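Local coordinates for Pyrsv_gp04 (Pyrobaculum spherical virus, PDB 2VXZ), which is of unknown function but probably acts as a DNA-binding, helix-turn-helix-type regulator of viral transcription, at residues H5-E8 / V9-L13; L131-L134 / L135-Y139. One frame throughout, in Å; residues are numbered along the deposited sequence.

Interaction 1 comes first along the chain, at the start of helix 7-20, and interaction 2 much later, in the last two turns of helix 125-139. Their centres are 37 Å apart and their nearest atoms about 25 Å, on opposite sides of the chain's centre, and they do not touch. Interaction 2 lies within one helix; interaction 1 takes in the two residues that lead into helix 7-20 and its first turns. Residues 5-13 sit at the surface, against helix 38-50, whereas residues 131-139 are partly buried between helices 69-89 and 97-106, in the part of the chain related to viral transcriptional regulators. One is at the periphery and the other nearer the middle of a mostly helical chain.

Interaction 1. Residues H5-E8 / V9-L13; sequences HSRE and VLVRL
Ser6, the N-cap of helix 7-20, meets Val9 of its first turn. With its first torsion at 66°, Ser6 carries OG between its own backbone N and carbonyl carbon, and from there OG accepts a hydrogen bond from Val9 N at 3.3 Å. The first turns then follow in regular i to i+4 bonds: Leu10 N to Ser6 O, Val11 N to Arg7 O and Arg12 N to Glu8 O.

The apolar contacts gather round two flat groups. The His5 ring, from ahead of the helix, lies along its first two turns; CD1 of Leu13 lies over one face of the ring, 3.9 Å from the centroid and displaced toward the rim, a CH-pi contact. Val9 CG1 approaches the same ring obliquely, 3.6 Å from His5 ND1, while the valine's other methyl, CG2, rests against Ser6 OG. Leu13, buried against Leu44 and Leu48, ties the His5 ring to helix 38-50. Arg7, bent at its second and third torsions, folds back along the helix and lays its guanidinium over Val11 CG2, which is 3.5 Å from Arg7 NH2.

Charge pairing links Glu8 and Arg12, whose side chains run side by side in the same direction. Glu8 OE2 forms a salt bridge of 3.4 Å with Arg12 NE, but the carboxylate and guanidinium planes stand 87° apart, so this is no flat two-pronged pair. A water spans the gap, donating to Glu8 OE2 and accepting a weak bond from Arg12 NH2. Arg12 NH1 turns instead to the backbone O of Leu34, and His5 NE2 has a weak bond to Glu51.

The serine thus satisfies an early amide that has no preceding helical carbonyl to bond, and the Glu8 carboxylate, near the helix N-terminus, probably interacts favourably with the helix dipole.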
ATOM      1  N   HIS A   5      -4.391 -10.543 -28.099  1.00 34.15           N
ATOM      2  CA  HIS A   5      -5.337  -9.497 -27.615  1.00 33.63           C
ATOM      3  C   HIS A   5      -5.507  -8.346 -28.605  1.00 33.86           C
ATOM      4  O   HIS A   5      -4.690  -8.156 -29.508  1.00 34.08           O
ATOM      5  CB  HIS A   5      -4.853  -8.938 -26.282  1.00 33.64           C
ATOM      6  CG  HIS A   5      -4.786  -9.953 -25.188  1.00 33.55           C
ATOM      7  ND1 HIS A   5      -5.908 -10.465 -24.577  1.00 33.27           N
ATOM      8  CD2 HIS A   5      -3.726 -10.526 -24.571  1.00 33.90           C
ATOM      9  CE1 HIS A   5      -5.542 -11.316 -23.635  1.00 34.26           C
ATOM     10  NE2 HIS A   5      -4.223 -11.375 -23.614  1.00 34.80           N
ATOM     11  N   SER A   6      -6.576  -7.577 -28.423  1.00 33.43           N
ATOM     12  CA  SER A   6      -6.787  -6.335 -29.166  1.00 33.21           C
ATOM     13  C   SER A   6      -5.664  -5.353 -28.855  1.00 32.99           C
ATOM     14  O   SER A   6      -4.971  -5.508 -27.852  1.00 32.40           O
ATOM     15  CB  SER A   6      -8.110  -5.692 -28.759  1.00 33.25           C
ATOM     16  OG  SER A   6      -8.066  -5.269 -27.406  1.00 33.94           O
ATOM     17  N   ARG A   7      -5.502  -4.336 -29.705  1.00 32.95           N
ATOM     18  CA  ARG A   7      -4.482  -3.305 -29.480  1.00 32.30           C
ATOM     19  C   ARG A   7      -4.607  -2.648 -28.123  1.00 31.49           C
ATOM     20  O   ARG A   7      -3.605  -2.442 -27.437  1.00 30.62           O
ATOM     21  CB  ARG A   7      -4.560  -2.197 -30.538  1.00 32.53           C
ATOM     22  CG  ARG A   7      -3.849  -2.488 -31.840  1.00 32.22           C
ATOM     23  CD  ARG A   7      -2.377  -2.822 -31.666  1.00 32.60           C
ATOM     24  NE  ARG A   7      -1.587  -1.724 -31.110  1.00 32.76           N
ATOM     25  CZ  ARG A   7      -0.309  -1.830 -30.747  1.00 32.55           C
ATOM     26  NH1 ARG A   7       0.345  -2.987 -30.858  1.00 34.62           N
ATOM     27  NH2 ARG A   7       0.324  -0.779 -30.257  1.00 30.89           N
ATOM     28  N   GLU A   8      -5.821  -2.275 -27.738  1.00 30.63           N
ATOM     29  CA  GLU A   8      -5.979  -1.580 -26.474  1.00 29.81           C
ATOM     30  C   GLU A   8      -5.593  -2.506 -25.319  1.00 28.77           C
ATOM     31  O   GLU A   8      -4.847  -2.104 -24.445  1.00 28.75           O
ATOM     32  CB  GLU A   8      -7.395  -1.020 -26.283  1.00 30.33           C
ATOM     33  CG  GLU A   8      -7.453   0.130 -25.243  1.00 32.04           C
ATOM     34  CD  GLU A   8      -6.688   1.403 -25.652  0.70 35.18           C
ATOM     35  OE1 GLU A   8      -6.280   1.483 -26.833  0.70 38.04           O
ATOM     36  OE2 GLU A   8      -6.478   2.326 -24.798  1.00 34.44           O
ATOM     37  N   VAL A   9      -6.056  -3.753 -25.345  1.00 27.68           N
ATOM     38  CA  VAL A   9      -5.771  -4.690 -24.249  1.00 26.90           C
ATOM     39  C   VAL A   9      -4.285  -5.050 -24.167  1.00 26.00           C
ATOM     40  O   VAL A   9      -3.713  -5.051 -23.088  1.00 24.83           O
ATOM     41  CB  VAL A   9      -6.638  -5.971 -24.344  1.00 26.89           C
ATOM     42  CG1 VAL A   9      -6.141  -7.054 -23.368  1.00 26.84           C
ATOM     43  CG2 VAL A   9      -8.096  -5.628 -24.069  1.00 26.50           C
ATOM     44  N   LEU A  10      -3.667  -5.342 -25.305  1.00 25.81           N
ATOM     45  CA  LEU A  10      -2.237  -5.679 -25.331  1.00 25.71           C
ATOM     46  C   LEU A  10      -1.373  -4.565 -24.737  1.00 25.17           C
ATOM     47  O   LEU A  10      -0.498  -4.825 -23.905  1.00 25.19           O
ATOM     48  CB  LEU A  10      -1.792  -5.994 -26.761  1.00 26.46           C
ATOM     49  CG  LEU A  10      -0.317  -6.345 -26.952  1.00 27.56           C
ATOM     50  CD1 LEU A  10      -0.134  -7.376 -28.049  1.00 29.77           C
ATOM     51  CD2 LEU A  10       0.513  -5.084 -27.253  1.00 31.81           C
ATOM     52  N   VAL A  11      -1.624  -3.332 -25.165  1.00 24.68           N
ATOM     53  CA  VAL A  11      -0.858  -2.176 -24.688  1.00 24.51           C
ATOM     54  C   VAL A  11      -1.082  -1.969 -23.191  1.00 23.65           C
ATOM     55  O   VAL A  11      -0.144  -1.763 -22.436  1.00 23.62           O
ATOM     56  CB  VAL A  11      -1.246  -0.890 -25.467  1.00 24.66           C
ATOM     57  CG1 VAL A  11      -0.803   0.360 -24.708  1.00 25.77           C
ATOM     58  CG2 VAL A  11      -0.635  -0.921 -26.848  1.00 26.17           C
ATOM     59  N   ARG A  12      -2.331  -2.062 -22.750  1.00 23.10           N
ATOM     60  CA  ARG A  12      -2.632  -1.867 -21.340  1.00 23.60           C
ATOM     61  C   ARG A  12      -2.052  -2.952 -20.439  1.00 22.67           C
ATOM     62  O   ARG A  12      -1.578  -2.655 -19.368  1.00 22.18           O
ATOM     63  CB  ARG A  12      -4.148  -1.764 -21.122  1.00 23.72           C
ATOM     64  CG  ARG A  12      -4.818  -0.630 -21.902  1.00 26.97           C
ATOM     65  CD  ARG A  12      -4.116   0.692 -21.766  1.00 29.50           C
ATOM     66  NE  ARG A  12      -5.067   1.808 -21.696  1.00 30.64           N
ATOM     67  CZ  ARG A  12      -4.843   2.941 -21.032  1.00 32.01           C
ATOM     68  NH1 ARG A  12      -3.696   3.131 -20.410  1.00 31.59           N
ATOM     69  NH2 ARG A  12      -5.759   3.895 -21.005  1.00 32.85           N
ATOM     70  N   LEU A  13      -2.085  -4.207 -20.876  1.00 22.92           N
ATOM     71  CA  LEU A  13      -1.490  -5.291 -20.087  1.00 23.44           C
ATOM     72  C   LEU A  13       0.001  -5.051 -19.917  1.00 23.68           C
ATOM     73  O   LEU A  13       0.542  -5.201 -18.823  1.00 22.48           O
ATOM     74  CB  LEU A  13      -1.712  -6.641 -20.761  1.00 22.90           C
ATOM     75  CG  LEU A  13      -3.156  -7.138 -20.768  1.00 23.12           C
ATOM     76  CD1 LEU A  13      -3.272  -8.395 -21.615  1.00 23.91           C
ATOM     77  CD2 LEU A  13      -3.683  -7.386 -19.363  1.00 21.95           C
TER
HETATM   78  O   HOH W   1      -7.036   4.940 -23.194  1.00 34.75           O

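Interaction 2. Residues L131-L134 / L135-Y139; sequences LNHL and LKMIY
His133 and Met137, a selenomethionine, cross obliquely one turn apart on helix 125-139. The selenium comes to the CD2-NE2 side of the imidazole, 3.8 Å from His133 CD2 and 4.5 Å from the ring centroid. Its direction is 56° off the ring normal, so the selenium-aromatic contact is oblique. The histidine ring swings toward the following turn because CG is anti to the backbone N (chi1 -173°), while the selenomethionine chain bends at its last torsion.

Leu134 and Ile138 also meet at a slant: Ile138 CD1 touches Leu134 CG at 4.1 Å, and Ile138 CG1 packs over Leu134 O, which accepts the backbone bond from Ile138 N. That bond, with an N-H...O angle of 138°, is less straight than the one from Leu135 N to Leu131 O.

Asn132 and Lys136 are joined through water: one molecule accepts from Asn132 ND2 at 3.2 Å and from Lys136 NZ at 2.8 Å. Asn132 OD1 is held separately by the hydroxyls of Tyr151 and Thr149, which fixes the amide's rotation. At the helix end, Ile138 CG2 sits over the centre of the Tyr139 ring.

The different sides of the helix meet different neighbours. Leu134, Met137, Ile138 and Tyr139 pack on helix 69-89; Leu131, Asn132 and Leu135 touch helix 97-106. Phe59, from strand 55-59, meets His133 edge-to-face, and Tyr151 of strand 151-152 packs against Leu135, Lys136 and Tyr139.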
ATOM      1  N   LEU A 131      -3.232   2.146   6.452  1.00 21.46           N
ATOM      2  CA  LEU A 131      -2.181   2.380   7.459  1.00 21.78           C
ATOM      3  C   LEU A 131      -2.476   1.657   8.798  1.00 21.76           C
ATOM      4  O   LEU A 131      -1.552   1.219   9.499  1.00 21.20           O
ATOM      5  CB  LEU A 131      -2.003   3.880   7.682  1.00 21.66           C
ATOM      6  CG  LEU A 131      -1.409   4.641   6.490  1.00 21.69           C
ATOM      7  CD1 LEU A 131      -1.410   6.119   6.780  1.00 23.21           C
ATOM      8  CD2 LEU A 131      -0.005   4.169   6.156  1.00 21.66           C
ATOM      9  N   ASN A 132      -3.758   1.533   9.143  1.00 21.84           N
ATOM     10  CA  ASN A 132      -4.162   0.762  10.316  1.00 21.88           C
ATOM     11  C   ASN A 132      -3.753  -0.698  10.158  1.00 21.78           C
ATOM     12  O   ASN A 132      -3.250  -1.314  11.085  1.00 21.95           O
ATOM     13  CB  ASN A 132      -5.674   0.833  10.522  1.00 22.04           C
ATOM     14  CG  ASN A 132      -6.111   0.202  11.817  1.00 22.56           C
ATOM     15  OD1 ASN A 132      -5.671   0.611  12.882  1.00 21.97           O
ATOM     16  ND2 ASN A 132      -7.005  -0.803  11.737  1.00 25.31           N
ATOM     17  N   HIS A 133      -3.971  -1.247   8.964  1.00 21.78           N
ATOM     18  CA  HIS A 133      -3.603  -2.630   8.696  1.00 21.86           C
ATOM     19  C   HIS A 133      -2.092  -2.831   8.846  1.00 21.64           C
ATOM     20  O   HIS A 133      -1.639  -3.824   9.429  1.00 22.51           O
ATOM     21  CB  HIS A 133      -4.062  -3.031   7.296  1.00 22.18           C
ATOM     22  CG  HIS A 133      -3.875  -4.484   7.014  1.00 22.91           C
ATOM     23  ND1 HIS A 133      -4.748  -5.449   7.471  1.00 26.05           N
ATOM     24  CD2 HIS A 133      -2.899  -5.138   6.350  1.00 23.93           C
ATOM     25  CE1 HIS A 133      -4.321  -6.633   7.080  1.00 25.25           C
ATOM     26  NE2 HIS A 133      -3.197  -6.475   6.406  1.00 24.45           N
ATOM     27  N   LEU A 134      -1.325  -1.871   8.338  1.00 21.19           N
ATOM     28  CA  LEU A 134       0.134  -1.892   8.432  1.00 21.33           C
ATOM     29  C   LEU A 134       0.567  -1.832   9.893  1.00 21.25           C
ATOM     30  O   LEU A 134       1.458  -2.581  10.331  1.00 21.10           O
ATOM     31  CB  LEU A 134       0.726  -0.713   7.642  1.00 21.43           C
ATOM     32  CG  LEU A 134       2.256  -0.575   7.556  1.00 21.66           C
ATOM     33  CD1 LEU A 134       2.931  -1.856   7.048  1.00 21.11           C
ATOM     34  CD2 LEU A 134       2.658   0.627   6.689  1.00 21.02           C
ATOM     35  N   LEU A 135      -0.041  -0.931  10.656  1.00 21.32           N
ATOM     36  CA  LEU A 135       0.332  -0.794  12.066  1.00 21.47           C
ATOM     37  C   LEU A 135       0.027  -2.079  12.832  1.00 22.08           C
ATOM     38  O   LEU A 135       0.800  -2.512  13.691  1.00 21.45           O
ATOM     39  CB  LEU A 135      -0.361   0.403  12.724  1.00 21.40           C
ATOM     40  CG  LEU A 135       0.143   1.785  12.340  1.00 21.10           C
ATOM     41  CD1 LEU A 135      -0.752   2.873  12.900  1.00 21.23           C
ATOM     42  CD2 LEU A 135       1.578   2.015  12.800  1.00 20.56           C
ATOM     43  N   LYS A 136      -1.090  -2.702  12.523  1.00 22.75           N
ATOM     44  CA  LYS A 136      -1.466  -3.933  13.213  1.00 24.61           C
ATOM     45  C   LYS A 136      -0.490  -5.068  12.889  1.00 24.12           C
ATOM     46  O   LYS A 136      -0.215  -5.942  13.732  1.00 23.66           O
ATOM     47  CB  LYS A 136      -2.897  -4.294  12.823  1.00 24.23           C
ATOM     48  CG  LYS A 136      -3.672  -5.066  13.838  1.00 27.56           C
ATOM     49  CD  LYS A 136      -5.126  -5.136  13.407  1.00 27.38           C
ATOM     50  CE  LYS A 136      -6.052  -4.732  14.531  1.00 30.02           C
ATOM     51  NZ  LYS A 136      -7.485  -4.926  14.158  0.50 30.06           N
HETATM   52  N   MSE A 137       0.038  -5.069  11.665  1.00 24.76           N
HETATM   53  CA  MSE A 137       1.034  -6.072  11.259  1.00 25.77           C
HETATM   54  C   MSE A 137       2.343  -5.926  12.026  1.00 24.43           C
HETATM   55  O   MSE A 137       3.019  -6.918  12.293  1.00 24.11           O
HETATM   56  CB  MSE A 137       1.334  -5.978   9.771  1.00 25.77           C
HETATM   57  CG  MSE A 137       0.201  -6.436   8.919  1.00 27.53           C
HETATM   58 SE   MSE A 137       0.641  -6.178   7.040  1.00 38.25          SE
HETATM   59  CE  MSE A 137       2.493  -6.584   7.116  1.00 21.30           C
ATOM     60  N   ILE A 138       2.688  -4.684  12.376  1.00 23.02           N
ATOM     61  CA  ILE A 138       3.943  -4.380  13.040  1.00 23.13           C
ATOM     62  C   ILE A 138       3.861  -4.536  14.568  1.00 22.80           C
ATOM     63  O   ILE A 138       4.781  -5.088  15.191  1.00 21.89           O
ATOM     64  CB  ILE A 138       4.420  -2.951  12.709  1.00 22.79           C
ATOM     65  CG1 ILE A 138       4.601  -2.767  11.197  1.00 23.08           C
ATOM     66  CG2 ILE A 138       5.716  -2.647  13.446  1.00 21.97           C
ATOM     67  CD1 ILE A 138       4.776  -1.324  10.765  1.00 23.70           C
ATOM     68  N   TYR A 139       2.768  -4.043  15.153  1.00 22.94           N
ATOM     69  CA  TYR A 139       2.642  -3.852  16.604  1.00 22.68           C
ATOM     70  C   TYR A 139       1.569  -4.741  17.240  1.00 22.98           C
ATOM     71  O   TYR A 139       1.388  -4.723  18.467  1.00 23.64           O
ATOM     72  CB  TYR A 139       2.351  -2.360  16.915  1.00 22.72           C
ATOM     73  CG  TYR A 139       3.446  -1.424  16.420  1.00 21.77           C
ATOM     74  CD1 TYR A 139       4.705  -1.436  17.002  1.00 21.05           C
ATOM     75  CD2 TYR A 139       3.228  -0.557  15.356  1.00 22.25           C
ATOM     76  CE1 TYR A 139       5.711  -0.603  16.548  1.00 22.39           C
ATOM     77  CE2 TYR A 139       4.240   0.272  14.888  1.00 22.03           C
ATOM     78  CZ  TYR A 139       5.478   0.242  15.484  1.00 22.45           C
ATOM     79  OH  TYR A 139       6.511   1.037  15.023  1.00 23.60           O
TER
HETATM   80  O   HOH W   2      -8.216  -2.249  14.378  1.00 34.31           O